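Local coordinates for protein amine oxidase (Emericella nidulans, PDB 3PGB) that probably oxidises primary amines to aldehydes, using a copper ion and a topaquinone cofactor formed from one of its own tyrosines, at residues A[109-114]-A[357-362]; A[146-151]-A[658-663]; A[243-248]-A[305-310]. All coordinates share one frame; numbering follows the deposited sequence.

Interaction 1 of 3, residues A[109-114]-A[357-362]; sequences LHRPNK and AFNRDT
R111, just past strand 102-110 of an N-terminal sheet, reaches N359 at the end of strand 352-359 in the copper amine oxidase catalytic domain. Its chain is extended from CG to NE, which carries the guanidinium across. The tight part is that end of the arginine: the N359 amide lies over one guanidinium face, the two planes only 17° apart, with R111 NH2 3.2 Å from N359 ND2. Both atoms are donors, so the flat groups meet nearly parallel in van der Waals contact, without a hydrogen bond. A357 CB sits 3.9 Å from R111 NH2, the backbone N of buried F358 lies near the guanidinium plane at its edge, and S365 and F367 of strand 363-371 also pack on R111. Elsewhere the contact is loose: R111 and N359 are both partly exposed, and the backbones come no nearer than 9.7 Å, between R111 CA and A357 CA. N359 OD1 accepts from T362 N at 2.8 Å, an Asx motif, and from T362 OG1 at 3.0 Å on an in-plane lone pair. With OD1 so engaged, ND2 is the amide atom presented to the arginine, and the contact probably rests on van der Waals packing, perhaps at some electrostatic cost.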
ATOM      1  N   LEU A 109     -30.112  19.164  -1.037  1.00 21.53           N
ATOM      2  CA  LEU A 109     -30.656  18.783   0.252  1.00 21.70           C
ATOM      3  C   LEU A 109     -29.732  19.303   1.327  1.00 22.07           C
ATOM      4  O   LEU A 109     -28.519  19.086   1.275  1.00 22.02           O
ATOM      5  CB  LEU A 109     -30.774  17.259   0.384  1.00 21.53           C
ATOM      6  CG  LEU A 109     -31.304  16.740   1.730  1.00 21.18           C
ATOM      7  CD1 LEU A 109     -32.774  17.091   1.900  1.00 20.61           C
ATOM      8  CD2 LEU A 109     -31.092  15.232   1.873  1.00 20.79           C
ATOM      9  N   HIS A 110     -30.300  20.000   2.300  1.00 22.51           N
ATOM     10  CA  HIS A 110     -29.562  20.299   3.507  1.00 22.92           C
ATOM     11  C   HIS A 110     -29.544  19.011   4.302  1.00 23.08           C
ATOM     12  O   HIS A 110     -30.600  18.478   4.621  1.00 23.39           O
ATOM     13  CB  HIS A 110     -30.236  21.408   4.306  1.00 22.95           C
ATOM     14  CG  HIS A 110     -29.591  21.665   5.629  1.00 23.12           C
ATOM     15  ND1 HIS A 110     -28.429  22.393   5.762  1.00 23.48           N
ATOM     16  CD2 HIS A 110     -29.943  21.286   6.879  1.00 23.18           C
ATOM     17  CE1 HIS A 110     -28.096  22.457   7.037  1.00 23.83           C
ATOM     18  NE2 HIS A 110     -28.999  21.795   7.736  1.00 24.31           N
ATOM     19  N   ARG A 111     -28.355  18.496   4.602  1.00 23.35           N
ATOM     20  CA  ARG A 111     -28.250  17.260   5.378  1.00 23.52           C
ATOM     21  C   ARG A 111     -28.685  17.498   6.811  1.00 23.68           C
ATOM     22  O   ARG A 111     -28.292  18.491   7.423  1.00 23.75           O
ATOM     23  CB  ARG A 111     -26.832  16.697   5.345  1.00 23.44           C
ATOM     24  CG  ARG A 111     -26.565  15.864   4.119  1.00 23.74           C
ATOM     25  CD  ARG A 111     -25.088  15.590   3.940  1.00 24.33           C
ATOM     26  NE  ARG A 111     -24.806  15.059   2.607  1.00 24.49           N
ATOM     27  CZ  ARG A 111     -23.589  14.900   2.095  1.00 24.00           C
ATOM     28  NH1 ARG A 111     -22.511  15.220   2.800  1.00 24.08           N
ATOM     29  NH2 ARG A 111     -23.450  14.417   0.866  1.00 24.12           N
ATOM     30  N   PRO A 112     -29.510  16.591   7.350  1.00 24.02           N
ATOM     31  CA  PRO A 112     -30.010  16.793   8.698  1.00 24.28           C
ATOM     32  C   PRO A 112     -28.912  16.623   9.739  1.00 24.44           C
ATOM     33  O   PRO A 112     -27.932  15.916   9.505  1.00 24.37           O
ATOM     34  CB  PRO A 112     -31.081  15.707   8.849  1.00 24.20           C
ATOM     35  CG  PRO A 112     -30.696  14.659   7.904  1.00 24.20           C
ATOM     36  CD  PRO A 112     -30.024  15.348   6.752  1.00 24.14           C
ATOM     37  N   ASN A 113     -29.084  17.295  10.869  1.00 24.65           N
ATOM     38  CA  ASN A 113     -28.161  17.188  11.979  1.00 24.90           C
ATOM     39  C   ASN A 113     -28.112  15.750  12.492  1.00 24.90           C
ATOM     40  O   ASN A 113     -29.112  15.029  12.440  1.00 24.74           O
ATOM     41  CB  ASN A 113     -28.588  18.143  13.104  1.00 25.08           C
ATOM     42  CG  ASN A 113     -28.445  19.610  12.717  1.00 25.57           C
ATOM     43  OD1 ASN A 113     -27.637  19.963  11.855  1.00 26.32           O
ATOM     44  ND2 ASN A 113     -29.229  20.473  13.358  1.00 25.60           N
ATOM     45  N   LYS A 114     -26.947  15.337  12.979  1.00 24.97           N
ATOM     46  CA  LYS A 114     -26.780  13.990  13.535  1.00 25.14           C
ATOM     47  C   LYS A 114     -27.749  13.748  14.695  1.00 25.47           C
ATOM     48  O   LYS A 114     -28.261  12.640  14.865  1.00 25.60           O
ATOM     49  CB  LYS A 114     -25.337  13.787  13.998  1.00 24.99           C
ATOM     50  CG  LYS A 114     -24.991  12.377  14.452  1.00 24.97           C
ATOM     51  CD  LYS A 114     -23.549  12.304  14.937  1.00 24.12           C
ATOM     52  CE  LYS A 114     -23.230  10.957  15.557  1.00 23.77           C
ATOM     53  NZ  LYS A 114     -21.759  10.759  15.703  1.00 23.17           N
ATOM     54  N   ALA A 357     -24.580   8.668  -0.151  1.00 12.83           N
ATOM     55  CA  ALA A 357     -24.988  10.063  -0.298  1.00 12.87           C
ATOM     56  C   ALA A 357     -24.108  10.721  -1.344  1.00 13.11           C
ATOM     57  O   ALA A 357     -23.021  10.230  -1.640  1.00 13.02           O
ATOM     58  CB  ALA A 357     -24.881  10.788   1.020  1.00 12.83           C
ATOM     59  N   PHE A 358     -24.579  11.827  -1.909  1.00 13.66           N
ATOM     60  CA  PHE A 358     -23.856  12.483  -2.995  1.00 14.31           C
ATOM     61  C   PHE A 358     -24.217  13.958  -3.118  1.00 14.85           C
ATOM     62  O   PHE A 358     -25.390  14.297  -3.242  1.00 15.30           O
ATOM     63  CB  PHE A 358     -24.167  11.773  -4.314  1.00 14.33           C
ATOM     64  CG  PHE A 358     -23.203  12.089  -5.417  1.00 14.10           C
ATOM     65  CD1 PHE A 358     -23.453  13.124  -6.302  1.00 14.56           C
ATOM     66  CD2 PHE A 358     -22.052  11.343  -5.576  1.00 14.35           C
ATOM     67  CE1 PHE A 358     -22.561  13.414  -7.326  1.00 14.71           C
ATOM     68  CE2 PHE A 358     -21.157  11.624  -6.594  1.00 14.61           C
ATOM     69  CZ  PHE A 358     -21.414  12.656  -7.475  1.00 14.55           C
ATOM     70  N   ASN A 359     -23.214  14.833  -3.094  1.00 15.41           N
ATOM     71  CA  ASN A 359     -23.451  16.263  -3.313  1.00 15.84           C
ATOM     72  C   ASN A 359     -22.525  16.875  -4.359  1.00 16.17           C
ATOM     73  O   ASN A 359     -21.622  16.213  -4.865  1.00 16.45           O
ATOM     74  CB  ASN A 359     -23.405  17.049  -1.990  1.00 15.84           C
ATOM     75  CG  ASN A 359     -22.059  16.990  -1.304  1.00 16.15           C
ATOM     76  OD1 ASN A 359     -21.015  16.810  -1.940  1.00 17.59           O
ATOM     77  ND2 ASN A 359     -22.076  17.157   0.013  1.00 15.86           N
ATOM     78  N   ARG A 360     -22.795  18.134  -4.696  1.00 16.78           N
ATOM     79  CA  ARG A 360     -22.011  18.908  -5.662  1.00 17.13           C
ATOM     80  C   ARG A 360     -20.582  19.166  -5.172  1.00 17.29           C
ATOM     81  O   ARG A 360     -19.635  19.068  -5.942  1.00 17.48           O
ATOM     82  CB  ARG A 360     -22.763  20.225  -5.999  1.00 17.29           C
ATOM     83  CG  ARG A 360     -21.955  21.548  -6.042  1.00 18.18           C
ATOM     84  CD  ARG A 360     -21.113  21.669  -7.278  1.00 19.63           C
ATOM     85  NE  ARG A 360     -20.771  23.047  -7.657  1.00 20.65           N
ATOM     86  CZ  ARG A 360     -19.837  23.805  -7.081  1.00 21.26           C
ATOM     87  NH1 ARG A 360     -19.145  23.386  -6.030  1.00 21.47           N
ATOM     88  NH2 ARG A 360     -19.605  25.018  -7.556  1.00 22.80           N
ATOM     89  N   ASP A 361     -20.421  19.480  -3.892  1.00 17.62           N
ATOM     90  CA  ASP A 361     -19.115  19.899  -3.377  1.00 17.84           C
ATOM     91  C   ASP A 361     -18.093  18.766  -3.351  1.00 18.05           C
ATOM     92  O   ASP A 361     -17.012  18.898  -3.928  1.00 18.53           O
ATOM     93  CB  ASP A 361     -19.241  20.492  -1.973  1.00 17.76           C
ATOM     94  CG  ASP A 361     -20.085  21.756  -1.934  1.00 17.77           C
ATOM     95  OD1 ASP A 361     -20.305  22.383  -2.999  1.00 15.29           O
ATOM     96  OD2 ASP A 361     -20.519  22.128  -0.814  1.00 17.41           O
ATOM     97  N   THR A 362     -18.440  17.661  -2.696  1.00 17.82           N
ATOM     98  CA  THR A 362     -17.479  16.592  -2.423  1.00 17.98           C
ATOM     99  C   THR A 362     -17.847  15.239  -3.042  1.00 18.10           C
ATOM    100  O   THR A 362     -17.145  14.251  -2.836  1.00 17.88           O
ATOM    101  CB  THR A 362     -17.294  16.409  -0.906  1.00 17.87           C
ATOM    102  OG1 THR A 362     -18.560  16.123  -0.297  1.00 18.00           O
ATOM    103  CG2 THR A 362     -16.713  17.668  -0.287  1.00 17.89           C
TER

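Interaction 2 of 3, residues A[146-151]-A[658-663]; sequences FADILV and SAHPYN
F146 and Y662 bury more surface than any other pair in this contact, which ties strand 145-152 of the N-terminal sheet to the loop between strands 646-650 and 686-698 of the catalytic domain. They lie face to face, ring centroids 3.8 Å apart and planes at 16°. Although the side chains cross at about a right angle, the rings are nearly parallel: Y662 CZ stands over the centre of the F146 ring, and F146 CD2 over that of Y662. The closest approach, F146 CG to Y662 CE2, is 3.4 Å, and F146 CB rests on the same Y662 CE2 at 3.5 Å. P661 CB lies on the opposite face of the tyrosine, toward the rim.

Beside the stack, D148 and H660 approach from opposite directions, the acid oxygen at the imidazole edge. H660 NE2 gives a hydrogen bond of 2.9 Å to D148 OD1, met on the syn side of the carboxylate and tilted somewhat out of its plane. CG of H660 is anti to the backbone N (chi1 -172°), which sends the ring toward the strand while H660 ND1 accepts from Y662 N at 3.1 Å within the type I turn H660-N663. D148 OD2 takes a hydrogen bond from H133 NE2 of the neighbouring strand, and Y169 meets the H660 ring edge-to-face. One ring nitrogen donating and the other accepting is consistent with a neutral imidazole protonated on NE2, its rotation fixed from both ends in a buried setting.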
ATOM      1  N   PHE A 146     -21.651  35.513  -2.369  1.00 19.56           N
ATOM      2  CA  PHE A 146     -22.344  34.229  -2.358  1.00 19.40           C
ATOM      3  C   PHE A 146     -23.164  34.167  -1.086  1.00 19.24           C
ATOM      4  O   PHE A 146     -22.744  34.683  -0.064  1.00 18.92           O
ATOM      5  CB  PHE A 146     -21.351  33.066  -2.412  1.00 19.30           C
ATOM      6  CG  PHE A 146     -20.654  32.923  -3.740  1.00 18.99           C
ATOM      7  CD1 PHE A 146     -21.355  32.506  -4.859  1.00 18.81           C
ATOM      8  CD2 PHE A 146     -19.304  33.196  -3.865  1.00 18.97           C
ATOM      9  CE1 PHE A 146     -20.726  32.373  -6.083  1.00 19.27           C
ATOM     10  CE2 PHE A 146     -18.665  33.064  -5.087  1.00 19.42           C
ATOM     11  CZ  PHE A 146     -19.377  32.655  -6.199  1.00 19.40           C
ATOM     12  N   ALA A 147     -24.338  33.549  -1.151  1.00 19.46           N
ATOM     13  CA  ALA A 147     -25.242  33.512  -0.008  1.00 19.62           C
ATOM     14  C   ALA A 147     -25.779  32.102   0.252  1.00 19.79           C
ATOM     15  O   ALA A 147     -26.553  31.575  -0.547  1.00 19.78           O
ATOM     16  CB  ALA A 147     -26.396  34.488  -0.226  1.00 19.57           C
ATOM     17  N   ASP A 148     -25.362  31.508   1.370  1.00 19.83           N
ATOM     18  CA  ASP A 148     -25.923  30.246   1.843  1.00 20.02           C
ATOM     19  C   ASP A 148     -27.231  30.505   2.602  1.00 20.25           C
ATOM     20  O   ASP A 148     -27.244  31.248   3.589  1.00 19.99           O
ATOM     21  CB  ASP A 148     -24.934  29.524   2.771  1.00 19.99           C
ATOM     22  CG  ASP A 148     -23.721  28.980   2.036  1.00 20.13           C
ATOM     23  OD1 ASP A 148     -22.587  29.394   2.366  1.00 20.05           O
ATOM     24  OD2 ASP A 148     -23.889  28.124   1.143  1.00 20.61           O
ATOM     25  N   ILE A 149     -28.321  29.885   2.148  1.00 20.68           N
ATOM     26  CA  ILE A 149     -29.633  30.014   2.809  1.00 21.12           C
ATOM     27  C   ILE A 149     -30.294  28.637   3.004  1.00 21.64           C
ATOM     28  O   ILE A 149     -29.864  27.653   2.405  1.00 21.72           O
ATOM     29  CB  ILE A 149     -30.584  30.965   2.017  1.00 20.95           C
ATOM     30  CG1 ILE A 149     -30.893  30.407   0.627  1.00 21.09           C
ATOM     31  CG2 ILE A 149     -29.957  32.335   1.865  1.00 20.29           C
ATOM     32  CD1 ILE A 149     -31.853  31.258  -0.179  1.00 21.62           C
ATOM     33  N   LEU A 150     -31.322  28.577   3.851  1.00 22.31           N
ATOM     34  CA  LEU A 150     -32.125  27.361   4.041  1.00 22.78           C
ATOM     35  C   LEU A 150     -33.534  27.581   3.518  1.00 23.44           C
ATOM     36  O   LEU A 150     -34.185  28.558   3.895  1.00 23.65           O
ATOM     37  CB  LEU A 150     -32.230  26.984   5.520  1.00 22.70           C
ATOM     38  CG  LEU A 150     -31.231  26.006   6.138  1.00 22.75           C
ATOM     39  CD1 LEU A 150     -31.780  25.516   7.483  1.00 22.22           C
ATOM     40  CD2 LEU A 150     -30.931  24.826   5.226  1.00 22.77           C
ATOM     41  N   VAL A 151     -34.012  26.669   2.673  1.00 23.94           N
ATOM     42  CA  VAL A 151     -35.382  26.725   2.172  1.00 24.24           C
ATOM     43  C   VAL A 151     -36.168  25.518   2.680  1.00 24.89           C
ATOM     44  O   VAL A 151     -35.828  24.368   2.379  1.00 25.09           O
ATOM     45  CB  VAL A 151     -35.425  26.766   0.641  1.00 24.25           C
ATOM     46  CG1 VAL A 151     -36.868  26.710   0.146  1.00 23.89           C
ATOM     47  CG2 VAL A 151     -34.721  28.023   0.127  1.00 23.65           C
ATOM     48  N   SER A 658     -15.176  20.039   7.275  1.00 14.77           N
ATOM     49  CA  SER A 658     -13.912  20.706   7.572  1.00 14.36           C
ATOM     50  C   SER A 658     -13.622  21.869   6.620  1.00 14.36           C
ATOM     51  O   SER A 658     -12.692  22.641   6.860  1.00 14.42           O
ATOM     52  CB  SER A 658     -12.754  19.713   7.504  1.00 14.46           C
ATOM     53  OG  SER A 658     -12.681  19.085   6.239  1.00 14.03           O
ATOM     54  N   ALA A 659     -14.399  21.989   5.541  1.00 14.09           N
ATOM     55  CA  ALA A 659     -14.191  23.052   4.562  1.00 13.85           C
ATOM     56  C   ALA A 659     -15.496  23.682   4.076  1.00 13.85           C
ATOM     57  O   ALA A 659     -16.591  23.294   4.487  1.00 13.44           O
ATOM     58  CB  ALA A 659     -13.405  22.520   3.384  1.00 13.67           C
ATOM     59  N   HIS A 660     -15.337  24.684   3.214  1.00 14.00           N
ATOM     60  CA  HIS A 660     -16.423  25.316   2.493  1.00 13.97           C
ATOM     61  C   HIS A 660     -15.895  25.639   1.103  1.00 14.32           C
ATOM     62  O   HIS A 660     -14.731  26.032   0.968  1.00 14.08           O
ATOM     63  CB  HIS A 660     -16.841  26.594   3.199  1.00 14.13           C
ATOM     64  CG  HIS A 660     -18.074  27.225   2.637  1.00 14.08           C
ATOM     65  ND1 HIS A 660     -18.074  27.934   1.455  1.00 14.39           N
ATOM     66  CD2 HIS A 660     -19.342  27.271   3.105  1.00 13.68           C
ATOM     67  CE1 HIS A 660     -19.294  28.382   1.214  1.00 14.81           C
ATOM     68  NE2 HIS A 660     -20.083  27.991   2.200  1.00 14.82           N
ATOM     69  N   PRO A 661     -16.736  25.474   0.059  1.00 14.78           N
ATOM     70  CA  PRO A 661     -16.283  25.683  -1.318  1.00 14.87           C
ATOM     71  C   PRO A 661     -15.675  27.051  -1.602  1.00 15.13           C
ATOM     72  O   PRO A 661     -14.761  27.150  -2.421  1.00 15.54           O
ATOM     73  CB  PRO A 661     -17.563  25.517  -2.139  1.00 14.83           C
ATOM     74  CG  PRO A 661     -18.421  24.672  -1.328  1.00 14.73           C
ATOM     75  CD  PRO A 661     -18.141  25.021   0.095  1.00 14.81           C
ATOM     76  N   TYR A 662     -16.185  28.089  -0.943  1.00 15.20           N
ATOM     77  CA  TYR A 662     -15.728  29.457  -1.182  1.00 15.17           C
ATOM     78  C   TYR A 662     -14.768  29.969  -0.110  1.00 15.09           C
ATOM     79  O   TYR A 662     -14.663  31.189   0.089  1.00 15.23           O
ATOM     80  CB  TYR A 662     -16.928  30.418  -1.304  1.00 15.43           C
ATOM     81  CG  TYR A 662     -18.003  29.972  -2.265  1.00 14.84           C
ATOM     82  CD1 TYR A 662     -17.681  29.433  -3.507  1.00 15.57           C
ATOM     83  CD2 TYR A 662     -19.343  30.107  -1.941  1.00 15.16           C
ATOM     84  CE1 TYR A 662     -18.674  29.015  -4.392  1.00 15.92           C
ATOM     85  CE2 TYR A 662     -20.342  29.694  -2.815  1.00 15.96           C
ATOM     86  CZ  TYR A 662     -20.001  29.150  -4.036  1.00 16.18           C
ATOM     87  OH  TYR A 662     -20.991  28.751  -4.900  1.00 18.38           O
ATOM     88  N   ASN A 663     -14.065  29.064   0.578  1.00 14.81           N
ATOM     89  CA  ASN A 663     -12.936  29.478   1.425  1.00 14.43           C
ATOM     90  C   ASN A 663     -11.925  30.280   0.583  1.00 14.47           C
ATOM     91  O   ASN A 663     -11.330  31.242   1.058  1.00 14.71           O
ATOM     92  CB  ASN A 663     -12.236  28.273   2.082  1.00 14.24           C
ATOM     93  CG  ASN A 663     -12.965  27.741   3.336  1.00 13.72           C
ATOM     94  OD1 ASN A 663     -14.034  28.219   3.723  1.00 12.26           O
ATOM     95  ND2 ASN A 663     -12.368  26.737   3.966  1.00 12.62           N
TER

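Interaction 3 of 3, residues A[243-248]-A[305-310]; sequences MADDEF and NVDGAW
D307 faces the turn D245-F248, and nearly everything 305-310 buries here belongs to it. D307 CB lies 4.1 Å from D245 OD2, at van der Waals range. With CG anti to the backbone N (chi1 -158°), the carboxylate swings across to the other loop, where D307 CG comes 4.0 Å from D245 N. At the tip, OD2 does the work. D245 N gives D307 OD2 an almost straight hydrogen bond of 3.1 Å (176°), arriving on the anti side and 32° out of the carboxylate plane. A244 CB touches D307 OD2 from 3.9 Å. Less comfortably, D245 OD2 stands 3.4 Å from D307 OD2, two acceptors of like charge. The imidazole of H312, which also hydrogen-bonds D307 OD2 through NE2, may ease that repulsion, the more so if protonated. D307 OD1 turns to a different partner, the hydroxyl of S250.

The receiving loop is itself braced: F248 N bonds D245 O, closing a type II turn with E247 at its left-handed position. H312 stacks on the F248 ring, while R738 of the second subunit takes the E247 carbonyl. The turn lies in the connection between antiparallel strands 235-242 and 255-263, and the D307 carboxylate holds its first residue by the backbone N-H, in what is probably one of the small N-terminal domains of a copper amine oxidase.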
ATOM      1  N   MET A 243      -2.324  26.418 -27.079  1.00 24.81           N
ATOM      2  CA  MET A 243      -3.548  25.641 -27.177  1.00 25.72           C
ATOM      3  C   MET A 243      -3.246  24.236 -27.687  1.00 26.13           C
ATOM      4  O   MET A 243      -2.319  24.035 -28.480  1.00 26.05           O
ATOM      5  CB  MET A 243      -4.570  26.347 -28.079  1.00 25.93           C
ATOM      6  CG  MET A 243      -5.278  27.513 -27.389  1.00 27.17           C
ATOM      7  SD  MET A 243      -6.610  28.272 -28.340  1.00 29.78           S
ATOM      8  CE  MET A 243      -7.837  26.955 -28.346  1.00 30.37           C
ATOM      9  N   ALA A 244      -4.027  23.270 -27.213  1.00 26.86           N
ATOM     10  CA  ALA A 244      -3.904  21.883 -27.650  1.00 27.60           C
ATOM     11  C   ALA A 244      -4.575  21.725 -28.996  1.00 28.30           C
ATOM     12  O   ALA A 244      -5.429  22.532 -29.367  1.00 28.53           O
ATOM     13  CB  ALA A 244      -4.543  20.940 -26.637  1.00 27.56           C
ATOM     14  N   ASP A 245      -4.194  20.677 -29.721  1.00 29.24           N
ATOM     15  CA  ASP A 245      -4.836  20.344 -30.992  1.00 29.89           C
ATOM     16  C   ASP A 245      -6.294  19.963 -30.741  1.00 30.46           C
ATOM     17  O   ASP A 245      -6.675  19.625 -29.615  1.00 30.44           O
ATOM     18  CB  ASP A 245      -4.103  19.192 -31.689  1.00 30.05           C
ATOM     19  CG  ASP A 245      -2.639  19.518 -32.006  1.00 30.23           C
ATOM     20  OD1 ASP A 245      -2.309  20.709 -32.198  1.00 29.10           O
ATOM     21  OD2 ASP A 245      -1.820  18.568 -32.065  1.00 30.73           O
ATOM     22  N   ASP A 246      -7.107  20.023 -31.790  1.00 31.21           N
ATOM     23  CA  ASP A 246      -8.538  19.732 -31.673  1.00 31.71           C
ATOM     24  C   ASP A 246      -8.767  18.316 -31.148  1.00 31.53           C
ATOM     25  O   ASP A 246      -8.172  17.361 -31.644  1.00 31.60           O
ATOM     26  CB  ASP A 246      -9.231  19.894 -33.033  1.00 32.17           C
ATOM     27  CG  ASP A 246      -9.158  21.323 -33.571  1.00 33.49           C
ATOM     28  OD1 ASP A 246      -9.058  22.272 -32.756  1.00 34.81           O
ATOM     29  OD2 ASP A 246      -9.207  21.489 -34.814  1.00 34.90           O
ATOM     30  N   GLU A 247      -9.628  18.189 -30.142  1.00 31.34           N
ATOM     31  CA  GLU A 247      -9.958  16.886 -29.545  1.00 31.34           C
ATOM     32  C   GLU A 247      -8.793  16.244 -28.762  1.00 30.36           C
ATOM     33  O   GLU A 247      -8.683  15.015 -28.678  1.00 30.34           O
ATOM     34  CB  GLU A 247     -10.562  15.912 -30.593  1.00 31.76           C
ATOM     35  CG  GLU A 247     -11.985  16.302 -31.048  1.00 33.69           C
ATOM     36  CD  GLU A 247     -12.810  15.117 -31.553  1.00 36.67           C
ATOM     37  OE1 GLU A 247     -13.700  14.634 -30.800  1.00 37.97           O
ATOM     38  OE2 GLU A 247     -12.570  14.668 -32.701  1.00 38.48           O
ATOM     39  N   PHE A 248      -7.939  17.088 -28.186  1.00 29.21           N
ATOM     40  CA  PHE A 248      -6.970  16.668 -27.166  1.00 28.39           C
ATOM     41  C   PHE A 248      -7.044  17.621 -25.965  1.00 27.25           C
ATOM     42  O   PHE A 248      -7.331  18.803 -26.129  1.00 27.23           O
ATOM     43  CB  PHE A 248      -5.557  16.622 -27.747  1.00 28.36           C
ATOM     44  CG  PHE A 248      -5.343  15.496 -28.727  1.00 28.92           C
ATOM     45  CD1 PHE A 248      -5.249  14.179 -28.280  1.00 28.74           C
ATOM     46  CD2 PHE A 248      -5.241  15.748 -30.096  1.00 29.56           C
ATOM     47  CE1 PHE A 248      -5.051  13.133 -29.172  1.00 28.61           C
ATOM     48  CE2 PHE A 248      -5.045  14.705 -31.003  1.00 29.32           C
ATOM     49  CZ  PHE A 248      -4.949  13.394 -30.536  1.00 29.29           C
ATOM     50  N   ASN A 305       6.399  25.453 -25.677  1.00 20.84           N
ATOM     51  CA  ASN A 305       5.974  24.068 -25.677  1.00 20.52           C
ATOM     52  C   ASN A 305       4.841  23.955 -26.683  1.00 20.20           C
ATOM     53  O   ASN A 305       3.831  24.628 -26.539  1.00 20.10           O
ATOM     54  CB  ASN A 305       5.489  23.652 -24.287  1.00 20.38           C
ATOM     55  CG  ASN A 305       6.602  23.651 -23.256  1.00 20.42           C
ATOM     56  OD1 ASN A 305       7.487  22.793 -23.282  1.00 20.50           O
ATOM     57  ND2 ASN A 305       6.558  24.603 -22.334  1.00 19.54           N
ATOM     58  N   VAL A 306       5.009  23.123 -27.706  1.00 20.07           N
ATOM     59  CA  VAL A 306       3.956  22.911 -28.695  1.00 19.98           C
ATOM     60  C   VAL A 306       3.409  21.488 -28.601  1.00 19.92           C
ATOM     61  O   VAL A 306       4.152  20.534 -28.345  1.00 19.74           O
ATOM     62  CB  VAL A 306       4.442  23.215 -30.130  1.00 19.95           C
ATOM     63  CG1 VAL A 306       5.185  24.541 -30.158  1.00 19.91           C
ATOM     64  CG2 VAL A 306       5.321  22.102 -30.655  1.00 20.66           C
ATOM     65  N   ASP A 307       2.102  21.362 -28.805  1.00 19.90           N
ATOM     66  CA  ASP A 307       1.420  20.083 -28.681  1.00 19.94           C
ATOM     67  C   ASP A 307       1.911  19.078 -29.716  1.00 19.89           C
ATOM     68  O   ASP A 307       2.307  19.442 -30.824  1.00 19.89           O
ATOM     69  CB  ASP A 307      -0.104  20.261 -28.807  1.00 20.04           C
ATOM     70  CG  ASP A 307      -0.886  19.114 -28.166  1.00 20.32           C
ATOM     71  OD1 ASP A 307      -0.408  18.558 -27.157  1.00 20.31           O
ATOM     72  OD2 ASP A 307      -1.988  18.776 -28.656  1.00 20.68           O
ATOM     73  N   GLY A 308       1.878  17.809 -29.327  1.00 20.00           N
ATOM     74  CA  GLY A 308       2.323  16.706 -30.170  1.00 19.94           C
ATOM     75  C   GLY A 308       2.028  15.391 -29.481  1.00 20.02           C
ATOM     76  O   GLY A 308       1.562  15.375 -28.334  1.00 20.39           O
ATOM     77  N   ALA A 309       2.297  14.287 -30.172  1.00 19.83           N
ATOM     78  CA  ALA A 309       2.012  12.937 -29.652  1.00 19.63           C
ATOM     79  C   ALA A 309       2.478  12.735 -28.204  1.00 19.32           C
ATOM     80  O   ALA A 309       1.805  12.061 -27.419  1.00 19.25           O
ATOM     81  CB  ALA A 309       2.642  11.879 -30.557  1.00 19.57           C
ATOM     82  N   TRP A 310       3.627  13.326 -27.873  1.00 19.03           N
ATOM     83  CA  TRP A 310       4.203  13.276 -26.524  1.00 18.63           C
ATOM     84  C   TRP A 310       3.227  13.691 -25.421  1.00 18.31           C
ATOM     85  O   TRP A 310       3.308  13.176 -24.306  1.00 18.11           O
ATOM     86  CB  TRP A 310       5.457  14.160 -26.450  1.00 18.53           C
ATOM     87  CG  TRP A 310       5.185  15.647 -26.551  1.00 18.59           C
ATOM     88  CD1 TRP A 310       5.100  16.392 -27.692  1.00 18.98           C
ATOM     89  CD2 TRP A 310       4.967  16.559 -25.463  1.00 18.81           C
ATOM     90  NE1 TRP A 310       4.849  17.714 -27.385  1.00 18.58           N
ATOM     91  CE2 TRP A 310       4.763  17.841 -26.025  1.00 18.66           C
ATOM     92  CE3 TRP A 310       4.935  16.418 -24.072  1.00 18.49           C
ATOM     93  CZ2 TRP A 310       4.522  18.968 -25.243  1.00 18.57           C
ATOM     94  CZ3 TRP A 310       4.697  17.544 -23.296  1.00 18.42           C
ATOM     95  CH2 TRP A 310       4.494  18.801 -23.886  1.00 18.55           C
TER

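Overall arrangement
From the N terminus, the chain lays down 109-114 and then 146-151, on two strands of the same antiparallel sheet, before either finds its partner. Next comes 243-248, and 305-310 closes the short loop of interaction 3, nested inside both others. Only then does 357-362 return to close interaction 1, and 658-663 closes interaction 2 far later, so these two cross. They also touch, H110 against L150 and D361 against P661, and together join the N-terminal sheet to the catalytic domain at two neighbouring points. Interaction 3 stands apart, its centre about 39 Å from that of interaction 1, and holds together loops of a separate small domain close to the second subunit.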